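Local coordinates for protein superoxide dismutase [Mn/Fe] (Aeropyrum pernix, PDB 3AK2) that catalyses the dismutation of superoxide to dioxygen and hydrogen peroxide at one metal ion per subunit, here manganese, and is cambialistic, working with manganese or iron, at residues H76-I81 with V128-L133; W83-P88 with I161-V166. All coordinates share one frame; numbering follows the deposited sequence.

In the fold
Both contacts join the alpha-hairpin domain to the three-stranded antiparallel sheet of the C-terminal domain, and their centres lie 8 Å apart. Contact 1 sets helix 62-82 against the central strand 129-136; contact 2 sets the loop after that helix against the neighbouring strand 159-165. Backbone bonds tie the two strands together, Leu-133 N to Leu-162 O and Leu-133 O to Ile-161 N, each 2.8 Å. Each contact also supplies one manganese ligand, and His-79 NE2 and Asp-165 OD2 stand 3.4 Å apart on the ion. Trp-130 of contact 1 packs on Asp-165 of contact 2, CZ3 to CB 3.4 Å.

Contact 1: residues H76-I81 with V128-L133; sequences HIMHTI and VGWGVL. With MN (manganese (II) ion), chain E.
Trp-130 is the side chain through which the start of strand 129-136 reaches helix 62-82, and it meets two consecutive helix residues in different ways. Met-78 lies over one face of the indole: its CB sits 3.7 Å from the centroid of the six-membered ring, a CH-pi contact offset toward the rim. The bend at chi2 (-65°) brings SD over the same face, 5.0 Å from the centroid of the five-membered ring, a distant Met-aromatic contact; the bend at chi3 (-74°) then lays CE 3.6 Å from Trp-130 CG. His-79 receives the edge of the indole instead. Trp-130 CH2 stands over the centre of the imidazole in a T-shaped pair with planes at 84°, and Trp-130 CZ2 comes within 3.5 Å of His-79 CE1. This joins the hairpin helix to the sheet domain at the metal site of the Fe/Mn superoxide dismutase fold: His-79 NE2 binds manganese at 2.2 Å, beside His-31, Asp-165, His-169 and a water. His-79 ND1 is hydrogen-bonded to Gly-75 O, so the imidazole is held at both nitrogens. Further along the strand, the CB of Val-132 is directed toward the helix, and one methyl, CG2, lies 3.9 Å from Met-78 CE. Met-78 also packs on Val-163 of the adjoining strand and on Ala-156 of the second subunit.

Contact 2: residues W83-P88 with I161-V166; sequences WPNMAP and ILVIDV. With MN (manganese (II) ion), chain E.
Asn-85 meets the corner at Ile-161 and Leu-162, and the strand residue Val-163 just after it, with both ends of its amide, from within a type I beta turn running from Trp-83 to Met-86. Trp-83 opens the turn, its O accepting from Met-86 N at 3.0 Å, while its indole NE1 is hydrogen-bonded to His-36. The CB of Asn-85 points toward the strand, and OD1 takes the N-H of Val-163 at 2.8 Å, with an N-H...O angle of 152° and the donor tilted 30° from the carbonyl plane. A chi2 of 175° turns OD1 away from CA toward this N-H and leaves ND2 for Ile-161 O. ND2 donates there at a longer 3.2 Å, approaching from above that carbonyl's plane. The amide thus bridges Leu-162, serving the backbone on either side of it, where Ile-161 and Leu-162 both face Leu-133 in a classic beta bulge of strand 159-165. A loop of the alpha-hairpin domain is in this way fastened to the C-terminal sheet. ND2 has a further acceptor in Asp-194, so the amide nitrogen is shared between strand and helix 192-205. Two apolar groups also touch the oxygen: Leu-162 CD1 and Val-163 CG2 each lie 3.7 Å from Asn-85 OD1. Two residues beyond Val-163, Asp-165 OD2 binds manganese at 2.0 Å; its OD1 accepts from Trp-167 N and, weakly, from the metal-bound water.

Contact 1: residues H76-I81 with V128-L133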
loop_
_atom_site.group_PDB
_atom_site.type_symbol
_atom_site.label_atom_id
_atom_site.label_comp_id
_atom_site.label_asym_id
_atom_site.label_seq_id
_atom_site.Cartn_x
_atom_site.Cartn_y
_atom_site.Cartn_z
ATOM N N HIS A 76 13.589 -1.870 -11.647
ATOM C CA HIS A 76 14.665 -2.364 -12.480
ATOM C C HIS A 76 14.361 -3.754 -13.054
ATOM O O HIS A 76 14.381 -3.942 -14.272
ATOM C CB HIS A 76 15.978 -2.347 -11.694
ATOM C CG HIS A 76 17.133 -2.941 -12.431
ATOM N ND1 HIS A 76 17.361 -2.715 -13.772
ATOM C CD2 HIS A 76 18.135 -3.746 -12.007
ATOM C CE1 HIS A 76 18.452 -3.359 -14.143
ATOM N NE2 HIS A 76 18.944 -3.987 -13.090
ATOM N N ILE A 77 14.066 -4.726 -12.198
ATOM C CA ILE A 77 13.829 -6.073 -12.710
ATOM C C ILE A 77 12.591 -6.161 -13.610
ATOM O O ILE A 77 12.614 -6.855 -14.623
ATOM C CB ILE A 77 13.829 -7.135 -11.595
ATOM C CG1 ILE A 77 14.025 -8.523 -12.216
ATOM C CG2 ILE A 77 12.581 -7.027 -10.704
ATOM C CD1 ILE A 77 14.271 -9.614 -11.213
ATOM N N MET A 78 11.527 -5.438 -13.264
ATOM C CA MET A 78 10.313 -5.472 -14.077
ATOM C C MET A 78 10.562 -4.923 -15.480
ATOM O O MET A 78 10.113 -5.515 -16.460
ATOM C CB MET A 78 9.142 -4.748 -13.399
ATOM C CG MET A 78 8.693 -5.359 -12.069
ATOM S SD MET A 78 8.005 -7.026 -12.205
ATOM C CE MET A 78 6.395 -6.670 -12.931
ATOM N N HIS A 79 11.295 -3.815 -15.592
ATOM C CA HIS A 79 11.623 -3.282 -16.924
ATOM C C HIS A 79 12.595 -4.186 -17.677
ATOM O O HIS A 79 12.506 -4.319 -18.895
ATOM C CB HIS A 79 12.147 -1.845 -16.846
ATOM C CG HIS A 79 11.094 -0.845 -16.484
ATOM N ND1 HIS A 79 10.700 -0.626 -15.181
ATOM C CD2 HIS A 79 10.337 -0.022 -17.250
ATOM C CE1 HIS A 79 9.748 0.290 -15.161
ATOM N NE2 HIS A 79 9.509 0.674 -16.402
ATOM N N THR A 80 13.512 -4.813 -16.946
ATOM C CA THR A 80 14.464 -5.756 -17.531
ATOM C C THR A 80 13.751 -6.931 -18.206
ATOM O O THR A 80 14.209 -7.419 -19.239
ATOM C CB THR A 80 15.466 -6.240 -16.460
ATOM O OG1 THR A 80 16.278 -5.136 -16.046
ATOM C CG2 THR A 80 16.367 -7.364 -16.977
ATOM N N ILE A 81 12.630 -7.365 -17.638
ATOM C CA ILE A 81 11.810 -8.412 -18.251
ATOM C C ILE A 81 10.944 -7.830 -19.380
ATOM O O ILE A 81 10.801 -8.441 -20.444
ATOM C CB ILE A 81 10.937 -9.125 -17.192
ATOM C CG1 ILE A 81 11.826 -9.772 -16.122
ATOM C CG2 ILE A 81 10.016 -10.154 -17.849
ATOM C CD1 ILE A 81 11.072 -10.268 -14.900
ATOM N N VAL A 128 -0.881 3.182 -11.115
ATOM C CA VAL A 128 0.123 2.657 -12.023
ATOM C C VAL A 128 0.564 1.266 -11.572
ATOM O O VAL A 128 0.457 0.923 -10.392
ATOM C CB VAL A 128 1.316 3.611 -12.162
ATOM C CG1 VAL A 128 0.866 4.924 -12.801
ATOM C CG2 VAL A 128 1.979 3.869 -10.814
ATOM N N GLY A 129 1.028 0.457 -12.516
ATOM C CA GLY A 129 1.478 -0.887 -12.196
ATOM C C GLY A 129 1.677 -1.756 -13.414
ATOM O O GLY A 129 2.013 -1.260 -14.496
ATOM N N TRP A 130 1.458 -3.055 -13.227
ATOM C CA TRP A 130 1.803 -4.075 -14.210
ATOM C C TRP A 130 0.748 -5.157 -14.256
ATOM O O TRP A 130 0.166 -5.504 -13.233
ATOM C CB TRP A 130 3.126 -4.753 -13.826
ATOM C CG TRP A 130 4.266 -3.816 -13.680
ATOM C CD1 TRP A 130 4.549 -3.030 -12.599
ATOM C CD2 TRP A 130 5.303 -3.569 -14.639
ATOM N NE1 TRP A 130 5.683 -2.295 -12.835
ATOM C CE2 TRP A 130 6.169 -2.606 -14.079
ATOM C CE3 TRP A 130 5.578 -4.064 -15.923
ATOM C CZ2 TRP A 130 7.290 -2.126 -14.755
ATOM C CZ3 TRP A 130 6.697 -3.591 -16.590
ATOM C CH2 TRP A 130 7.534 -2.626 -16.008
ATOM N N GLY A 131 0.521 -5.698 -15.451
ATOM C CA GLY A 131 -0.140 -6.993 -15.600
ATOM C C GLY A 131 0.939 -8.055 -15.699
ATOM O O GLY A 131 1.923 -7.872 -16.414
ATOM N N VAL A 132 0.769 -9.154 -14.968
ATOM C CA VAL A 132 1.824 -10.160 -14.849
ATOM C C VAL A 132 1.316 -11.578 -15.079
ATOM O O VAL A 132 0.347 -12.009 -14.453
ATOM C CB VAL A 132 2.523 -10.083 -13.455
ATOM C CG1 VAL A 132 3.591 -11.170 -13.308
ATOM C CG2 VAL A 132 3.130 -8.695 -13.217
ATOM N N LEU A 133 1.975 -12.283 -15.997
ATOM C CA LEU A 133 1.836 -13.726 -16.112
ATOM C C LEU A 133 3.059 -14.346 -15.454
ATOM O O LEU A 133 4.195 -14.077 -15.860
ATOM C CB LEU A 133 1.747 -14.155 -17.583
ATOM C CG LEU A 133 1.709 -15.664 -17.854
ATOM C CD1 LEU A 133 0.431 -16.282 -17.320
ATOM C CD2 LEU A 133 1.851 -15.946 -19.344
HETATM MN MN MN E . 7.693 1.834 -16.880
HETATM O O HOH W 1 6.804 1.385 -15.008
#

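Contact 2: residues W83-P88 with I161-V166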
loop_
_atom_site.group_PDB
_atom_site.type_symbol
_atom_site.label_atom_id
_atom_site.label_comp_id
_atom_site.label_asym_id
_atom_site.label_seq_id
_atom_site.Cartn_x
_atom_site.Cartn_y
_atom_site.Cartn_z
ATOM N N TRP A 83 11.330 -5.345 -21.613
ATOM C CA TRP A 83 11.882 -5.075 -22.945
ATOM C C TRP A 83 11.993 -6.323 -23.841
ATOM O O TRP A 83 11.456 -6.318 -24.950
ATOM C CB TRP A 83 13.220 -4.332 -22.891
ATOM C CG TRP A 83 13.294 -3.152 -21.970
ATOM C CD1 TRP A 83 14.220 -2.950 -20.990
ATOM C CD2 TRP A 83 12.447 -1.990 -21.969
ATOM N NE1 TRP A 83 14.000 -1.745 -20.367
ATOM C CE2 TRP A 83 12.925 -1.132 -20.951
ATOM C CE3 TRP A 83 11.342 -1.584 -22.732
ATOM C CZ2 TRP A 83 12.329 0.094 -20.662
ATOM C CZ3 TRP A 83 10.750 -0.359 -22.442
ATOM C CH2 TRP A 83 11.247 0.463 -21.415
ATOM N N PRO A 84 12.691 -7.385 -23.381
ATOM C CA PRO A 84 12.755 -8.592 -24.218
ATOM C C PRO A 84 11.433 -9.356 -24.338
ATOM O O PRO A 84 11.299 -10.207 -25.226
ATOM C CB PRO A 84 13.818 -9.448 -23.526
ATOM C CG PRO A 84 13.801 -9.002 -22.101
ATOM C CD PRO A 84 13.482 -7.536 -22.146
ATOM N N ASN A 85 10.469 -9.060 -23.466
ATOM C CA ASN A 85 9.098 -9.563 -23.616
ATOM C C ASN A 85 8.430 -9.025 -24.881
ATOM O O ASN A 85 7.354 -9.493 -25.257
ATOM C CB ASN A 85 8.221 -9.139 -22.433
ATOM C CG ASN A 85 8.242 -10.114 -21.255
ATOM O OD1 ASN A 85 7.644 -9.816 -20.222
ATOM N ND2 ASN A 85 8.892 -11.269 -21.400
ATOM N N MET A 86 9.045 -8.025 -25.512
ATOM C CA MET A 86 8.520 -7.447 -26.746
ATOM C C MET A 86 9.522 -7.624 -27.878
ATOM O O MET A 86 10.698 -7.893 -27.641
ATOM C CB MET A 86 8.184 -5.964 -26.562
ATOM C CG MET A 86 7.117 -5.715 -25.508
ATOM S SD MET A 86 6.646 -3.988 -25.293
ATOM C CE MET A 86 8.151 -3.284 -24.606
ATOM N N ALA A 87 9.035 -7.489 -29.108
ATOM C CA ALA A 87 9.875 -7.585 -30.297
ATOM C C ALA A 87 9.183 -6.843 -31.429
ATOM O O ALA A 87 7.960 -6.688 -31.401
ATOM C CB ALA A 87 10.104 -9.051 -30.675
ATOM N N PRO A 88 9.958 -6.378 -32.432
ATOM C CA PRO A 88 9.346 -5.704 -33.575
ATOM C C PRO A 88 8.255 -6.576 -34.194
ATOM O O PRO A 88 8.418 -7.800 -34.255
ATOM C CB PRO A 88 10.518 -5.538 -34.550
ATOM C CG PRO A 88 11.721 -5.506 -33.686
ATOM C CD PRO A 88 11.426 -6.450 -32.558
ATOM N N ILE A 161 6.997 -14.222 -16.197
ATOM C CA ILE A 161 7.505 -14.620 -17.515
ATOM C C ILE A 161 7.027 -13.697 -18.638
ATOM O O ILE A 161 7.646 -13.638 -19.707
ATOM C CB ILE A 161 7.224 -16.115 -17.849
ATOM C CG1 ILE A 161 5.719 -16.405 -17.962
ATOM C CG2 ILE A 161 7.906 -17.022 -16.823
ATOM C CD1 ILE A 161 5.389 -17.774 -18.566
ATOM N N LEU A 162 5.932 -12.984 -18.386
ATOM C CA LEU A 162 5.410 -11.988 -19.311
ATOM C C LEU A 162 4.769 -10.864 -18.511
ATOM O O LEU A 162 3.893 -11.105 -17.683
ATOM C CB LEU A 162 4.393 -12.605 -20.277
ATOM C CG LEU A 162 3.696 -11.627 -21.232
ATOM C CD1 LEU A 162 4.681 -10.917 -22.162
ATOM C CD2 LEU A 162 2.638 -12.346 -22.045
ATOM N N VAL A 163 5.211 -9.636 -18.769
ATOM C CA VAL A 163 4.703 -8.473 -18.046
ATOM C C VAL A 163 4.307 -7.374 -19.021
ATOM O O VAL A 163 4.923 -7.224 -20.084
ATOM C CB VAL A 163 5.728 -7.916 -16.995
ATOM C CG1 VAL A 163 6.161 -9.004 -16.011
ATOM C CG2 VAL A 163 6.944 -7.289 -17.669
ATOM N N ILE A 164 3.267 -6.626 -18.668
ATOM C CA ILE A 164 2.913 -5.411 -19.396
ATOM C C ILE A 164 2.926 -4.236 -18.427
ATOM O O ILE A 164 2.303 -4.280 -17.366
ATOM C CB ILE A 164 1.554 -5.508 -20.149
ATOM C CG1 ILE A 164 1.303 -4.220 -20.951
ATOM C CG2 ILE A 164 0.411 -5.806 -19.187
ATOM C CD1 ILE A 164 -0.015 -4.171 -21.725
ATOM N N ASP A 165 3.652 -3.194 -18.804
ATOM C CA ASP A 165 3.738 -1.975 -18.020
ATOM C C ASP A 165 2.514 -1.122 -18.316
ATOM O O ASP A 165 2.290 -0.739 -19.474
ATOM C CB ASP A 165 5.007 -1.229 -18.421
ATOM C CG ASP A 165 5.339 -0.072 -17.504
ATOM O OD1 ASP A 165 4.582 0.222 -16.548
ATOM O OD2 ASP A 165 6.390 0.539 -17.751
ATOM N N VAL A 166 1.708 -0.846 -17.292
ATOM C CA VAL A 166 0.586 0.082 -17.433
ATOM C C VAL A 166 0.736 1.339 -16.574
ATOM O O VAL A 166 -0.249 2.014 -16.266
ATOM C CB VAL A 166 -0.802 -0.591 -17.241
ATOM C CG1 VAL A 166 -1.096 -1.553 -18.389
ATOM C CG2 VAL A 166 -0.897 -1.301 -15.899
HETATM MN MN MN E . 7.693 1.834 -16.880
HETATM O O HOH W 1 6.804 1.385 -15.008
#